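Local coordinates for acetylene hydratase Ahy (Pelobacter acetylenicus, PDB 2E7Z), which catalyses the hydration of acetylene to acetaldehyde, using a tungsten-bis(molybdopterin guanine dinucleotide) cofactor and a [4Fe-4S] cluster, at residues V5-C9 with D10-V14. Residues are numbered along the deposited sequence; the frame is centred on the assembly and turned at random.
Sequences VCQSC and DINCV. With SF4 (iron/sulfur cluster), chain D; MGD (2-amino-5,6-dimercapto-7-methyl-3,7,8a,9-tetrahydro-8-oxa-1,3,9,10-tetraaza-anthracen-4-one guanosine dinucleotide), chain F.
Cys6 and Cys13 meet at the neck of the [4Fe-4S] loop near the N-terminus, a CxxCxxxC motif of the DMSO reductase family joining strands 2-5 and 14-19. The amide N of Cys6 donates a nearly straight bond to Cys13 O (2.8 Å, 163° at the hydrogen), next to the antiparallel non-hydrogen-bonded pair Val5-Val14. Cys6 SG, Cys9 SG and Cys13 SG bind three irons, FE2, FE4 and FE3 respectively; Cys43 completes the cluster's cysteine ligands.

Packing is close around Asn12. Its CB lies 3.5 Å from Val5 CG1, a methyl brought beside the carbonyl carbon by a chi1 of 173°. The Asn12 amide nitrogen ND2 reaches Cys6 O at 3.0 Å in a weak, bent bond, while the Asn12 CA hydrogen points almost straight at the same oxygen. OD1 accepts a hydrogen bond from Gln113 NE2. Replacing Asn12 by alanine is likely to leave Gln113 NE2 without this acceptor and Cys6 O without its amide donor, with a gap beside Val5 CG1 where the amide had lain.

The Ile11 side is looser: this partly exposed residue lays CG2 against the cluster, 3.7 Å from sulfide S1, but its CD1 end extends clear of residues 5-9. Active-site Asp10, by contrast, is buried and directed toward the cofactor, OD1 and OD2 each 3.6 Å from MGD S13, with OD1 bonded to Trp176 NE1. On the FE2 side of the cluster, Ser8 N donates to the ligand sulfur Cys6 SG at 3.4 Å.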
loop_
_atom_site.group_PDB
_atom_site.type_symbol
_atom_site.label_atom_id
_atom_site.label_comp_id
_atom_site.label_asym_id
_atom_site.label_seq_id
_atom_site.Cartn_x
_atom_site.Cartn_y
_atom_site.Cartn_z
ATOM N N VAL A 5 -13.109 13.714 -5.145
ATOM C CA VAL A 5 -12.156 12.978 -4.326
ATOM C C VAL A 5 -10.743 13.148 -4.936
ATOM O O VAL A 5 -10.497 12.736 -6.083
ATOM C CB VAL A 5 -12.543 11.489 -4.222
ATOM C CG1 VAL A 5 -11.430 10.725 -3.513
ATOM C CG2 VAL A 5 -13.899 11.334 -3.507
ATOM N N CYS A 6 -9.826 13.778 -4.205
ATOM C CA CYS A 6 -8.500 13.936 -4.737
ATOM C C CYS A 6 -7.832 12.564 -4.762
ATOM O O CYS A 6 -7.827 11.861 -3.745
ATOM C CB CYS A 6 -7.733 14.888 -3.842
ATOM S SG CYS A 6 -6.010 15.061 -4.338
ATOM N N GLN A 7 -7.291 12.192 -5.922
ATOM C CA GLN A 7 -6.561 10.928 -6.050
ATOM C C GLN A 7 -5.100 11.199 -6.380
ATOM O O GLN A 7 -4.420 10.363 -6.989
ATOM C CB GLN A 7 -7.240 10.035 -7.087
ATOM C CG GLN A 7 -8.650 9.615 -6.615
ATOM C CD GLN A 7 -9.686 9.547 -7.729
ATOM O OE1 GLN A 7 -9.614 8.683 -8.621
ATOM N NE2 GLN A 7 -10.698 10.410 -7.650
ATOM N N SER A 8 -4.612 12.363 -5.957
ATOM C CA SER A 8 -3.186 12.646 -6.086
ATOM C C SER A 8 -2.373 11.899 -5.026
ATOM O O SER A 8 -1.168 11.742 -5.170
ATOM C CB SER A 8 -2.906 14.150 -6.054
ATOM O OG SER A 8 -3.162 14.750 -7.320
ATOM N N CYS A 9 -3.041 11.403 -3.983
ATOM C CA CYS A 9 -2.471 10.363 -3.133
ATOM C C CYS A 9 -3.656 9.581 -2.579
ATOM O O CYS A 9 -4.815 9.906 -2.866
ATOM C CB CYS A 9 -1.514 10.896 -2.044
ATOM S SG CYS A 9 -2.217 11.383 -0.439
ATOM N N ASP A 10 -3.370 8.569 -1.785
ATOM C CA ASP A 10 -4.394 7.578 -1.475
ATOM C C ASP A 10 -5.281 7.846 -0.248
ATOM O O ASP A 10 -6.214 7.087 0.009
ATOM C CB ASP A 10 -3.788 6.170 -1.422
ATOM C CG ASP A 10 -2.689 6.017 -0.385
ATOM O OD1 ASP A 10 -2.123 7.024 0.113
ATOM O OD2 ASP A 10 -2.361 4.834 -0.107
ATOM N N ILE A 11 -5.032 8.929 0.492
ATOM C CA ILE A 11 -5.916 9.226 1.612
ATOM C C ILE A 11 -7.246 9.804 1.113
ATOM O O ILE A 11 -8.253 9.695 1.811
ATOM C CB ILE A 11 -5.256 10.135 2.686
ATOM C CG1 ILE A 11 -5.983 10.016 4.033
ATOM C CG2 ILE A 11 -5.200 11.569 2.216
ATOM C CD1 ILE A 11 -6.101 8.597 4.594
ATOM N N ASN A 12 -7.239 10.389 -0.093
ATOM C CA ASN A 12 -8.474 10.759 -0.795
ATOM C C ASN A 12 -9.317 11.837 -0.091
ATOM O O ASN A 12 -10.554 11.711 0.030
ATOM C CB ASN A 12 -9.337 9.508 -1.053
ATOM C CG ASN A 12 -8.773 8.560 -2.133
ATOM O OD1 ASN A 12 -9.340 7.490 -2.314
ATOM N ND2 ASN A 12 -7.720 8.950 -2.864
ATOM N N CYS A 13 -8.649 12.906 0.348
ATOM C CA CYS A 13 -9.356 14.112 0.780
ATOM C C CYS A 13 -10.373 14.509 -0.282
ATOM O O CYS A 13 -10.083 14.450 -1.477
ATOM C CB CYS A 13 -8.390 15.289 0.871
ATOM S SG CYS A 13 -6.922 14.992 1.900
ATOM N N VAL A 14 -11.551 14.944 0.157
ATOM C CA VAL A 14 -12.513 15.526 -0.771
ATOM C C VAL A 14 -12.255 17.024 -0.874
ATOM O O VAL A 14 -12.244 17.731 0.144
ATOM C CB VAL A 14 -13.959 15.216 -0.362
ATOM C CG1 VAL A 14 -14.965 15.806 -1.389
ATOM C CG2 VAL A 14 -14.140 13.697 -0.237
HETATM FE FE1 SF4 D . -3.029 16.004 -0.709
HETATM FE FE2 SF4 D . -4.887 14.931 -2.330
HETATM FE FE3 SF4 D . -5.229 14.872 0.355
HETATM FE FE4 SF4 D . -3.385 13.308 -0.802
HETATM S S1 SF4 D . -5.612 13.126 -1.114
HETATM S S2 SF4 D . -3.101 14.580 1.123
HETATM S S3 SF4 D . -2.656 14.638 -2.550
HETATM S S4 SF4 D . -5.141 16.773 -0.955
HETATM P PB MGD F . 7.376 8.067 5.548
HETATM O O1B MGD F . 7.173 9.536 5.291
HETATM O O2B MGD F . 8.086 7.250 4.507
HETATM O O3B MGD F . 5.962 7.347 5.808
HETATM O O3A MGD F . 3.519 7.693 5.497
HETATM P PA MGD F . 4.666 7.870 6.598
HETATM O O1A MGD F . 4.436 6.832 7.667
HETATM O O2A MGD F . 4.706 9.334 6.994
HETATM O "O5'" MGD F . 8.164 7.905 6.944
HETATM C "C5'" MGD F . 7.626 8.600 8.053
HETATM C "C4'" MGD F . 8.441 8.282 9.293
HETATM O "O4'" MGD F . 8.547 6.863 9.457
HETATM C "C3'" MGD F . 9.861 8.829 9.177
HETATM O "O3'" MGD F . 10.022 9.905 10.103
HETATM C "C2'" MGD F . 10.754 7.660 9.529
HETATM O "O2'" MGD F . 11.805 7.977 10.441
HETATM C "C1'" MGD F . 9.761 6.693 10.161
HETATM N N9 MGD F . 10.231 5.294 10.178
HETATM C C8 MGD F . 10.977 4.655 9.257
HETATM N N7 MGD F . 11.215 3.364 9.603
HETATM C C5 MGD F . 10.619 3.181 10.807
HETATM C C6 MGD F . 10.464 2.070 11.769
HETATM O O6 MGD F . 11.008 0.964 11.560
HETATM N N1 MGD F . 9.745 2.294 12.879
HETATM C C2 MGD F . 9.160 3.478 13.153
HETATM N N2 MGD F . 8.440 3.610 14.293
HETATM N N3 MGD F . 9.258 4.544 12.310
HETATM C C4 MGD F . 9.958 4.445 11.164
HETATM C C10 MGD F . 3.423 6.611 4.572
HETATM C C11 MGD F . 2.262 7.026 3.673
HETATM O O11 MGD F . 2.491 8.362 3.197
HETATM C C12 MGD F . 2.025 6.076 2.517
HETATM S S12 MGD F . 2.272 4.410 2.708
HETATM C C13 MGD F . 1.612 6.527 1.320
HETATM S S13 MGD F . 1.165 5.486 0.046
HETATM C C14 MGD F . 1.557 7.991 1.027
HETATM N N15 MGD F . 2.745 8.407 0.291
HETATM C C16 MGD F . 2.981 9.732 0.185
HETATM C C17 MGD F . 3.886 10.323 -0.825
HETATM O O17 MGD F . 4.500 9.600 -1.644
HETATM N N18 MGD F . 4.038 11.660 -0.826
HETATM C C19 MGD F . 3.413 12.470 0.055
HETATM N N19 MGD F . 3.618 13.801 -0.029
HETATM N N20 MGD F . 2.576 12.000 1.015
HETATM C C21 MGD F . 2.338 10.676 1.120
HETATM N N22 MGD F . 1.518 10.207 2.076
HETATM C C23 MGD F . 1.438 8.784 2.336
#